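Local coordinates for SusD-like carbohydrate binding protein BF1063 (Bacteroides fragilis NCTC 9343, PDB 3I4G) that probably binds carbohydrate at the outer membrane of the bacterium, as a member of the SusD family of glycan-capturing proteins, at residues 57-62 with 453-458; 336-341 with 475-480; 362-367 with 449-454. One frame throughout, in Å; residues are numbered along the deposited sequence.

Overall arrangement
Contacts 1 and 3 are both buried near the middle of the chain, their centres 12 Å apart. Their ranges overlap at Ile453 and Arg454, which work in contact 1 but touch nothing across contact 3. Glu57 of contact 1 also reaches the backbone N of Met450 in contact 3. Contact 2 is peripheral: its centre lies about 29 Å from the centre of the chain, it is partly buried, and it touches neither of the others. Contact 3 nests inside the chain loop that contact 2 closes. The buried pair rely on salt bridges, with waters and apolar neighbours. Contact 2 has no salt bridge; hydroxyl hydrogen bonds and a proline on a tyrosine ring join two loops.

Contact 1. Residues 57-62 with 453-458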
loop_
_atom_site.group_PDB
_atom_site.type_symbol
_atom_site.label_atom_id
_atom_site.label_comp_id
_atom_site.label_asym_id
_atom_site.label_seq_id
_atom_site.Cartn_x
_atom_site.Cartn_y
_atom_site.Cartn_z
ATOM N N GLU A 57 -6.276 -0.955 -0.519
ATOM C CA GLU A 57 -6.967 -0.467 0.665
ATOM C C GLU A 57 -8.459 -0.799 0.596
ATOM O O GLU A 57 -9.117 -0.900 1.634
ATOM C CB GLU A 57 -6.760 1.048 0.846
ATOM C CG GLU A 57 -6.571 1.458 2.265
ATOM C CD GLU A 57 -5.185 1.246 2.804
ATOM O OE1 GLU A 57 -4.387 0.474 2.255
ATOM O OE2 GLU A 57 -4.902 1.808 3.842
ATOM N N HIS A 58 -8.987 -0.967 -0.601
ATOM C CA HIS A 58 -10.381 -1.390 -0.781
ATOM C C HIS A 58 -10.705 -2.761 -0.230
ATOM O O HIS A 58 -11.889 -3.093 -0.060
ATOM C CB HIS A 58 -10.788 -1.400 -2.274
ATOM C CG HIS A 58 -10.605 -0.098 -2.964
ATOM N ND1 HIS A 58 -10.804 0.053 -4.319
ATOM C CD2 HIS A 58 -10.154 1.093 -2.506
ATOM C CE1 HIS A 58 -10.543 1.311 -4.651
ATOM N NE2 HIS A 58 -10.125 1.957 -3.577
ATOM N N LEU A 59 -9.673 -3.559 0.034
ATOM C CA LEU A 59 -9.820 -4.889 0.580
ATOM C C LEU A 59 -9.741 -4.890 2.089
ATOM O O LEU A 59 -9.825 -5.948 2.708
ATOM C CB LEU A 59 -8.683 -5.766 0.040
ATOM C CG LEU A 59 -8.520 -5.792 -1.477
ATOM C CD1 LEU A 59 -7.392 -6.785 -1.870
ATOM C CD2 LEU A 59 -9.833 -6.113 -2.220
ATOM N N SER A 60 -9.519 -3.725 2.682
ATOM C CA SER A 60 -9.285 -3.576 4.102
ATOM C C SER A 60 -10.429 -2.835 4.785
ATOM O O SER A 60 -11.345 -2.346 4.134
ATOM C CB SER A 60 -7.985 -2.794 4.358
ATOM O OG SER A 60 -8.132 -1.414 4.155
ATOM N N ASP A 61 -10.318 -2.746 6.099
ATOM C CA ASP A 61 -11.227 -1.986 6.937
ATOM C C ASP A 61 -11.130 -0.460 6.746
ATOM O O ASP A 61 -11.955 0.253 7.290
ATOM C CB ASP A 61 -11.086 -2.391 8.430
ATOM C CG ASP A 61 -9.672 -2.355 8.960
ATOM O OD1 ASP A 61 -8.694 -2.357 8.164
ATOM O OD2 ASP A 61 -9.514 -2.399 10.193
ATOM N N ASN A 62 -10.164 0.005 5.978
ATOM C CA ASN A 62 -9.985 1.423 5.728
ATOM C C ASN A 62 -10.813 2.000 4.608
ATOM O O ASN A 62 -11.008 3.227 4.575
ATOM C CB ASN A 62 -8.505 1.738 5.393
ATOM C CG ASN A 62 -7.574 1.734 6.579
ATOM O OD1 ASN A 62 -8.004 1.688 7.727
ATOM N ND2 ASN A 62 -6.287 1.868 6.296
ATOM N N ILE A 453 -1.053 -0.766 2.376
ATOM C CA ILE A 453 -0.351 -1.652 3.302
ATOM C C ILE A 453 -1.306 -2.274 4.325
ATOM O O ILE A 453 -0.980 -3.281 4.959
ATOM C CB ILE A 453 0.811 -0.858 3.971
ATOM C CG1 ILE A 453 1.747 -0.325 2.907
ATOM C CG2 ILE A 453 1.574 -1.745 4.964
ATOM C CD1 ILE A 453 2.729 0.707 3.436
ATOM N N ARG A 454 -2.487 -1.689 4.495
ATOM C CA ARG A 454 -3.395 -2.145 5.555
ATOM C C ARG A 454 -3.814 -3.599 5.388
ATOM O O ARG A 454 -3.859 -4.336 6.369
ATOM C CB ARG A 454 -4.634 -1.271 5.599
ATOM C CG ARG A 454 -5.608 -1.607 6.745
ATOM C CD ARG A 454 -5.060 -1.433 8.122
ATOM N NE ARG A 454 -6.101 -1.731 9.109
ATOM C CZ ARG A 454 -5.895 -1.852 10.392
ATOM N NH1 ARG A 454 -4.678 -1.713 10.882
ATOM N NH2 ARG A 454 -6.898 -2.110 11.201
ATOM N N TYR A 455 -4.167 -4.000 4.169
ATOM C CA TYR A 455 -4.554 -5.383 3.936
ATOM C C TYR A 455 -3.394 -6.302 4.276
ATOM O O TYR A 455 -3.607 -7.326 4.987
ATOM C CB TYR A 455 -5.032 -5.544 2.496
ATOM C CG TYR A 455 -5.457 -6.929 2.099
ATOM C CD1 TYR A 455 -6.582 -7.536 2.633
ATOM C CD2 TYR A 455 -4.739 -7.627 1.176
ATOM C CE1 TYR A 455 -6.942 -8.815 2.255
ATOM C CE2 TYR A 455 -5.105 -8.874 0.763
ATOM C CZ TYR A 455 -6.220 -9.469 1.295
ATOM O OH TYR A 455 -6.599 -10.726 0.882
ATOM N N TRP A 456 -2.195 -5.996 3.795
ATOM C CA TRP A 456 -1.031 -6.816 4.130
ATOM C C TRP A 456 -0.900 -6.944 5.648
ATOM O O TRP A 456 -0.625 -8.020 6.178
ATOM C CB TRP A 456 0.211 -6.184 3.492
ATOM C CG TRP A 456 1.419 -7.010 3.624
ATOM C CD1 TRP A 456 1.708 -8.126 2.891
ATOM C CD2 TRP A 456 2.494 -6.833 4.555
ATOM N NE1 TRP A 456 2.897 -8.681 3.323
ATOM C CE2 TRP A 456 3.405 -7.909 4.350
ATOM C CE3 TRP A 456 2.790 -5.874 5.529
ATOM C CZ2 TRP A 456 4.578 -8.047 5.098
ATOM C CZ3 TRP A 456 3.968 -6.011 6.242
ATOM C CH2 TRP A 456 4.840 -7.087 6.022
ATOM N N ASP A 457 -1.089 -5.856 6.382
ATOM C CA ASP A 457 -0.962 -5.907 7.836
ATOM C C ASP A 457 -2.048 -6.745 8.512
ATOM O O ASP A 457 -1.748 -7.590 9.359
ATOM C CB ASP A 457 -1.020 -4.504 8.435
ATOM C CG ASP A 457 0.233 -3.679 8.226
ATOM O OD1 ASP A 457 1.332 -4.232 7.995
ATOM O OD2 ASP A 457 0.092 -2.435 8.374
ATOM N N ILE A 458 -3.322 -6.532 8.164
ATOM C CA ILE A 458 -4.388 -7.252 8.857
ATOM C C ILE A 458 -4.324 -8.761 8.517
ATOM O O ILE A 458 -4.652 -9.609 9.353
ATOM C CB ILE A 458 -5.781 -6.665 8.644
ATOM C CG1 ILE A 458 -6.181 -6.716 7.177
ATOM C CG2 ILE A 458 -5.819 -5.228 9.167
ATOM C CD1 ILE A 458 -7.605 -6.120 6.905
HETATM O O HOH W 1 -4.301 -2.289 1.841
HETATM O O HOH W 2 -2.132 1.306 4.308
#
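The backbones come closest at Ser60 and Tyr455, whose CA atoms are 5.1 Å apart, where a 3-10 turn ending at Leu59 meets the first turn of helix 454-461. Arg454 carries the contact. Its CG stands anti to the backbone N (chi1 -176°) and the chain then bends at chi2, which brings the guanidinium to the carboxylate of Asp61; the two side chains run nearly at right angles to each other. Arg454 grips Asp61 side-on. NE gives a hydrogen bond to Asp61 OD1 and NH2 gives one to Asp61 OD2, which is 2.8 Å from NH2. Both carboxylate oxygens use their syn lone pairs, and the two flat groups are nearly coplanar, 10° apart. Two nearly straight bonds in one plane fix the rotation of both groups. Ile458 CG2 packs over one face of the guanidinium, toward the rim. The aliphatic part of Arg454 is also covered: its CG lies 3.6 Å from Ser60 CB and touches Asn62 ND2. The loop holds its own shape through an ST turn, in which Ser60 OG accepts from the N of Asn62. The same hydroxyl donates to Glu57 O. The contact joins the N-terminal part of the SusD-family chain to helix 454-461 in its C-terminal half. Tyr455 stands beside Leu59, whose CB lies over one ring face, toward the rim and 4.1 Å from the centroid, a CH-pi contact. The Tyr455 hydroxyl bonds to Trp513. Glu57 completes the join through water. One bound water donates to its OE1 and accepts from the N of Tyr455; a second accepts from the N of Ile453 and lies 2.9 Å from Glu57 OE2. Asn62 ND2 donates to Glu57 OE2 at 2.8 Å, meeting that oxygen from above the carboxylate plane.

Contact 2. Residues 336-341 with 475-480; sequences KMSPDY and APYPGS
Two type I beta turns meet here, one from Ser338 to Tyr341 and one from Tyr477 to Ser480, the second directly after strand 471-476. Tyr477 is the main side chain. Its chi1 of -72° puts CG beside the backbone N, with the ring directed at Pro339. Pro339 CD sits over the centre of one ring face, 3.6 Å from the centroid, in a CH-pi contact almost along the ring normal. At the far end of the ring the Tyr477 hydroxyl donates to Met337 O, 2.7 Å from OH. It approaches from above the carbonyl plane, 51° out of it. Ser338 CA and CB come near Tyr477 CE1. The phenol is therefore held by a ring face and by its hydroxyl at once. Strand 471-476 pairs antiparallel with strand 497-502 in a small two-stranded sheet of the SusD-family chain, and the contact ties the chain leaving that sheet to the long loop between strands 333-334 and 360-362. A second hydrogen bond joins the two turns: Ser480 OG donates to Asp340 OD1, 2.7 Å from OG, meeting the carboxylate from above its plane. Asp340 also accepts from the backbone N of Thr481 and of Gln482, which lie just before helix 483-486. Ser338 OG accepts from the N of Asp340, 3.0 Å from that nitrogen, forming an ST turn. Pro339 CB packs against Ser480 OG, 3.6 Å away.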
loop_
_atom_site.group_PDB
_atom_site.type_symbol
_atom_site.label_atom_id
_atom_site.label_comp_id
_atom_site.label_asym_id
_atom_site.label_seq_id
_atom_site.Cartn_x
_atom_site.Cartn_y
_atom_site.Cartn_z
ATOM N N LYS A 336 -18.937 18.553 -2.479
ATOM C CA LYS A 336 -20.357 18.458 -2.145
ATOM C C LYS A 336 -20.801 17.017 -2.379
ATOM O O LYS A 336 -20.802 16.533 -3.520
ATOM C CB LYS A 336 -21.162 19.457 -2.972
ATOM C CG LYS A 336 -20.753 20.880 -2.670
ATOM C CD LYS A 336 -21.497 21.885 -3.494
ATOM C CE LYS A 336 -21.012 23.261 -3.161
ATOM N NZ LYS A 336 -21.658 24.298 -4.004
HETATM N N MSE A 337 -21.194 16.357 -1.288
HETATM C CA MSE A 337 -21.557 14.962 -1.302
HETATM C C MSE A 337 -22.518 14.676 -0.159
HETATM O O MSE A 337 -22.105 14.723 1.010
HETATM C CB MSE A 337 -20.274 14.118 -1.164
HETATM C CG MSE A 337 -20.463 12.586 -1.199
HETATM SE SE MSE A 337 -21.482 11.933 -2.717
HETATM C CE MSE A 337 -20.662 12.902 -4.116
ATOM N N SER A 338 -23.760 14.322 -0.469
ATOM C CA SER A 338 -24.761 14.080 0.551
ATOM C C SER A 338 -25.927 13.321 -0.018
ATOM O O SER A 338 -26.239 13.471 -1.207
ATOM C CB SER A 338 -25.323 15.417 1.046
ATOM O OG SER A 338 -26.477 15.226 1.890
ATOM N N PRO A 339 -26.628 12.526 0.801
ATOM C CA PRO A 339 -27.870 11.939 0.314
ATOM C C PRO A 339 -28.912 12.966 -0.166
ATOM O O PRO A 339 -29.856 12.601 -0.883
ATOM C CB PRO A 339 -28.414 11.213 1.552
ATOM C CG PRO A 339 -27.189 10.907 2.366
ATOM C CD PRO A 339 -26.308 12.087 2.170
ATOM N N ASP A 340 -28.744 14.229 0.227
ATOM C CA ASP A 340 -29.728 15.248 -0.088
ATOM C C ASP A 340 -29.469 16.014 -1.379
ATOM O O ASP A 340 -30.310 16.808 -1.812
ATOM C CB ASP A 340 -29.774 16.302 1.022
ATOM C CG ASP A 340 -30.324 15.800 2.314
ATOM O OD1 ASP A 340 -30.639 14.608 2.406
ATOM O OD2 ASP A 340 -30.492 16.652 3.245
ATOM N N TYR A 341 -28.316 15.796 -2.000
ATOM C CA TYR A 341 -27.897 16.600 -3.148
ATOM C C TYR A 341 -28.283 15.949 -4.487
ATOM O O TYR A 341 -28.919 14.901 -4.514
ATOM C CB TYR A 341 -26.394 16.924 -3.071
ATOM C CG TYR A 341 -25.906 17.623 -1.798
ATOM C CD1 TYR A 341 -26.778 18.248 -0.895
ATOM C CD2 TYR A 341 -24.553 17.713 -1.533
ATOM C CE1 TYR A 341 -26.300 18.851 0.263
ATOM C CE2 TYR A 341 -24.091 18.321 -0.388
ATOM C CZ TYR A 341 -24.948 18.871 0.502
ATOM O OH TYR A 341 -24.440 19.453 1.665
ATOM N N ALA A 475 -19.664 8.308 5.844
ATOM C CA ALA A 475 -19.650 9.556 6.612
ATOM C C ALA A 475 -20.952 9.765 7.340
ATOM O O ALA A 475 -22.011 9.233 6.946
ATOM C CB ALA A 475 -19.360 10.750 5.689
ATOM N N PRO A 476 -20.892 10.553 8.421
ATOM C CA PRO A 476 -22.107 10.834 9.167
ATOM C C PRO A 476 -22.936 11.948 8.529
ATOM O O PRO A 476 -22.369 12.948 8.088
ATOM C CB PRO A 476 -21.597 11.322 10.525
ATOM C CG PRO A 476 -20.132 11.449 10.436
ATOM C CD PRO A 476 -19.717 11.190 9.029
ATOM N N TYR A 477 -24.262 11.812 8.549
ATOM C CA TYR A 477 -25.176 12.771 7.964
ATOM C C TYR A 477 -26.372 13.082 8.878
ATOM O O TYR A 477 -27.521 12.937 8.476
ATOM C CB TYR A 477 -25.673 12.284 6.602
ATOM C CG TYR A 477 -24.613 12.359 5.537
ATOM C CD1 TYR A 477 -24.374 13.529 4.884
ATOM C CD2 TYR A 477 -23.837 11.246 5.197
ATOM C CE1 TYR A 477 -23.389 13.623 3.935
ATOM C CE2 TYR A 477 -22.879 11.338 4.246
ATOM C CZ TYR A 477 -22.651 12.515 3.609
ATOM O OH TYR A 477 -21.637 12.584 2.644
ATOM N N PRO A 478 -26.096 13.539 10.114
ATOM C CA PRO A 478 -27.218 13.885 10.982
ATOM C C PRO A 478 -28.092 14.983 10.382
ATOM O O PRO A 478 -29.274 15.018 10.679
ATOM C CB PRO A 478 -26.537 14.345 12.288
ATOM C CG PRO A 478 -25.178 14.766 11.891
ATOM C CD PRO A 478 -24.813 13.733 10.805
ATOM N N GLY A 479 -27.564 15.871 9.563
ATOM C CA GLY A 479 -28.397 16.946 9.017
ATOM C C GLY A 479 -29.124 16.592 7.745
ATOM O O GLY A 479 -29.777 17.451 7.184
ATOM N N SER A 480 -29.020 15.356 7.272
ATOM C CA SER A 480 -29.666 14.968 6.025
ATOM C C SER A 480 -31.125 14.634 6.163
ATOM O O SER A 480 -31.494 13.836 7.021
ATOM C CB SER A 480 -28.911 13.750 5.460
ATOM O OG SER A 480 -29.622 13.099 4.405
#

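Contact 3. Residues 362-367 with 449-454. With EDO (1,2-ethanediol), chain C.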
loop_
_atom_site.group_PDB
_atom_site.type_symbol
_atom_site.label_atom_id
_atom_site.label_comp_id
_atom_site.label_asym_id
_atom_site.label_seq_id
_atom_site.Cartn_x
_atom_site.Cartn_y
_atom_site.Cartn_z
HETATM N N MSE A 362 -10.281 10.237 -1.083
HETATM C CA MSE A 362 -8.863 10.279 -0.732
HETATM C C MSE A 362 -8.225 11.584 -1.170
HETATM O O MSE A 362 -8.251 11.948 -2.329
HETATM C CB MSE A 362 -8.104 9.103 -1.386
HETATM C CG MSE A 362 -6.613 9.089 -1.077
HETATM SE SE MSE A 362 -5.754 7.491 -1.796
HETATM C CE MSE A 362 -5.771 8.027 -3.573
ATOM N N ARG A 363 -7.610 12.278 -0.220
ATOM C CA ARG A 363 -6.825 13.501 -0.482
ATOM C C ARG A 363 -5.362 13.159 -0.777
ATOM O O ARG A 363 -4.699 13.848 -1.567
ATOM C CB ARG A 363 -6.900 14.461 0.717
ATOM C CG ARG A 363 -6.385 15.850 0.395
ATOM C CD ARG A 363 -6.296 16.768 1.583
ATOM N NE ARG A 363 -7.576 17.189 2.151
ATOM C CZ ARG A 363 -8.271 18.248 1.744
ATOM N NH1 ARG A 363 -7.903 18.944 0.679
ATOM N NH2 ARG A 363 -9.388 18.580 2.366
ATOM N N LYS A 364 -4.834 12.131 -0.128
ATOM C CA LYS A 364 -3.440 11.708 -0.298
ATOM C C LYS A 364 -3.154 11.462 -1.772
ATOM O O LYS A 364 -4.008 10.954 -2.487
ATOM C CB LYS A 364 -3.160 10.468 0.518
ATOM C CG LYS A 364 -1.697 10.049 0.580
ATOM C CD LYS A 364 -1.440 8.939 1.597
ATOM C CE LYS A 364 -1.369 9.468 3.056
ATOM N NZ LYS A 364 -1.118 8.399 4.073
ATOM N N TYR A 365 -1.929 11.851 -2.184
ATOM C CA TYR A 365 -1.342 11.682 -3.525
ATOM C C TYR A 365 -1.711 12.770 -4.533
ATOM O O TYR A 365 -1.199 12.755 -5.645
ATOM C CB TYR A 365 -1.680 10.303 -4.114
ATOM C CG TYR A 365 -1.215 9.116 -3.330
ATOM C CD1 TYR A 365 0.134 8.773 -3.245
ATOM C CD2 TYR A 365 -2.131 8.298 -2.674
ATOM C CE1 TYR A 365 0.556 7.680 -2.510
ATOM C CE2 TYR A 365 -1.708 7.221 -1.921
ATOM C CZ TYR A 365 -0.376 6.895 -1.857
ATOM O OH TYR A 365 0.012 5.800 -1.160
ATOM N N PHE A 366 -2.550 13.721 -4.132
ATOM C CA PHE A 366 -3.003 14.796 -5.044
ATOM C C PHE A 366 -2.444 16.144 -4.651
ATOM O O PHE A 366 -2.820 16.707 -3.640
ATOM C CB PHE A 366 -4.543 14.810 -5.127
ATOM C CG PHE A 366 -5.119 13.484 -5.582
ATOM C CD1 PHE A 366 -4.753 12.924 -6.806
ATOM C CD2 PHE A 366 -5.972 12.775 -4.805
ATOM C CE1 PHE A 366 -5.228 11.693 -7.197
ATOM C CE2 PHE A 366 -6.448 11.540 -5.211
ATOM C CZ PHE A 366 -6.091 11.002 -6.401
ATOM N N GLU A 367 -1.497 16.625 -5.466
ATOM C CA GLU A 367 -0.834 17.916 -5.263
ATOM C C GLU A 367 -1.784 18.989 -5.742
ATOM O O GLU A 367 -1.689 19.436 -6.893
ATOM C CB GLU A 367 0.507 17.887 -6.006
ATOM C CG GLU A 367 1.366 19.132 -5.833
ATOM C CD GLU A 367 2.709 19.028 -6.559
ATOM O OE1 GLU A 367 3.322 17.955 -6.657
ATOM O OE2 GLU A 367 3.183 20.069 -7.045
ATOM N N ALA A 449 -2.230 5.109 6.340
ATOM C CA ALA A 449 -3.564 4.978 5.773
ATOM C C ALA A 449 -3.630 5.385 4.309
ATOM O O ALA A 449 -3.116 6.429 3.892
ATOM C CB ALA A 449 -4.601 5.772 6.606
HETATM N N MSE A 450 -4.318 4.559 3.519
HETATM C CA MSE A 450 -4.581 4.742 2.092
HETATM C C MSE A 450 -3.361 4.481 1.222
HETATM O O MSE A 450 -3.423 4.780 0.029
HETATM C CB MSE A 450 -5.173 6.122 1.770
HETATM C CG MSE A 450 -6.443 6.443 2.548
HETATM SE SE MSE A 450 -7.899 5.128 2.443
HETATM C CE MSE A 450 -8.027 5.099 0.510
ATOM N N GLU A 451 -2.305 3.845 1.761
ATOM C CA GLU A 451 -1.092 3.607 0.982
ATOM C C GLU A 451 -0.963 2.161 0.521
ATOM O O GLU A 451 0.038 1.805 -0.088
ATOM C CB GLU A 451 0.158 3.996 1.785
ATOM C CG GLU A 451 0.133 5.487 2.135
ATOM C CD GLU A 451 1.306 5.985 2.923
ATOM O OE1 GLU A 451 2.456 5.624 2.568
ATOM O OE2 GLU A 451 1.079 6.756 3.892
ATOM N N GLY A 452 -1.971 1.338 0.732
ATOM C CA GLY A 452 -1.957 -0.040 0.222
ATOM C C GLY A 452 -1.253 -1.061 1.083
ATOM O O GLY A 452 -0.922 -2.152 0.599
ATOM N N ILE A 453 -1.053 -0.766 2.376
ATOM C CA ILE A 453 -0.351 -1.652 3.302
ATOM C C ILE A 453 -1.306 -2.274 4.325
ATOM O O ILE A 453 -0.980 -3.281 4.959
ATOM C CB ILE A 453 0.811 -0.858 3.971
ATOM C CG1 ILE A 453 1.747 -0.325 2.907
ATOM C CG2 ILE A 453 1.574 -1.745 4.964
ATOM C CD1 ILE A 453 2.729 0.707 3.436
ATOM N N ARG A 454 -2.487 -1.689 4.495
ATOM C CA ARG A 454 -3.395 -2.145 5.555
ATOM C C ARG A 454 -3.814 -3.599 5.388
ATOM O O ARG A 454 -3.859 -4.336 6.369
ATOM C CB ARG A 454 -4.634 -1.271 5.599
ATOM C CG ARG A 454 -5.608 -1.607 6.745
ATOM C CD ARG A 454 -5.060 -1.433 8.122
ATOM N NE ARG A 454 -6.101 -1.731 9.109
ATOM C CZ ARG A 454 -5.895 -1.852 10.392
ATOM N NH1 ARG A 454 -4.678 -1.713 10.882
ATOM N NH2 ARG A 454 -6.898 -2.110 11.201
HETATM C C1 EDO C . -1.394 13.824 -9.668
HETATM O O1 EDO C . -0.899 12.466 -9.711
HETATM C C2 EDO C . -0.574 14.509 -8.583
HETATM O O2 EDO C . -1.318 15.602 -8.086
HETATM O O HOH W 3 2.575 5.681 -0.329
#
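Lys364 reaches from a type II beta turn, Arg363 to Phe366, to the loop that links helix 433-447 to helix 454-461 in the core of the SusD-family chain. Its CG is placed opposite the backbone N, chi1 -172°. The chain runs straight to CD and then bends at chi3 (-79°), which turns the ammonium group between two acceptors. NZ makes a salt bridge to Glu451 OE2, 2.7 Å away, on the anti side of that oxygen and tilted 23° out of the carboxylate plane. NZ also donates to Ala449 O at 2.8 Å, in the carbonyl plane. Tyr236 OH is another partner of NZ, and Arg386 makes a second salt bridge to Glu451 OE2. Lys364 NZ and Glu451 OE2 are each held by more than one partner, which probably favours the charged form of both. Glu451 has its CG beside the backbone N and an extended chain beyond it. Lys364 lies across it nearly at right angles. Tyr365 runs alongside Lys364, whose CG lies over one face of its ring. The phenol end is close to Glu451: OH lies 3.3 Å from Glu451 CG. The ring plane is almost perpendicular to the carboxylate. Met450 O meets the ring edge in plane, 3.6 Å from Tyr365 CE2; this buried carbonyl has no hydrogen-bond partner in the model. On the apolar side the side chains of Met362 and Met450, both selenomethionine, run antiparallel past one another. Met362 is straight until it bends at chi3, and its SE touches Met450 CB at 3.9 Å. Met450 is folded at both chi2 and chi3. Val281 of strand 281-283 packs on both. A water bridges Tyr365 and Glu451, accepting from Tyr365 OH at 2.7 Å and donating to Glu451 OE1.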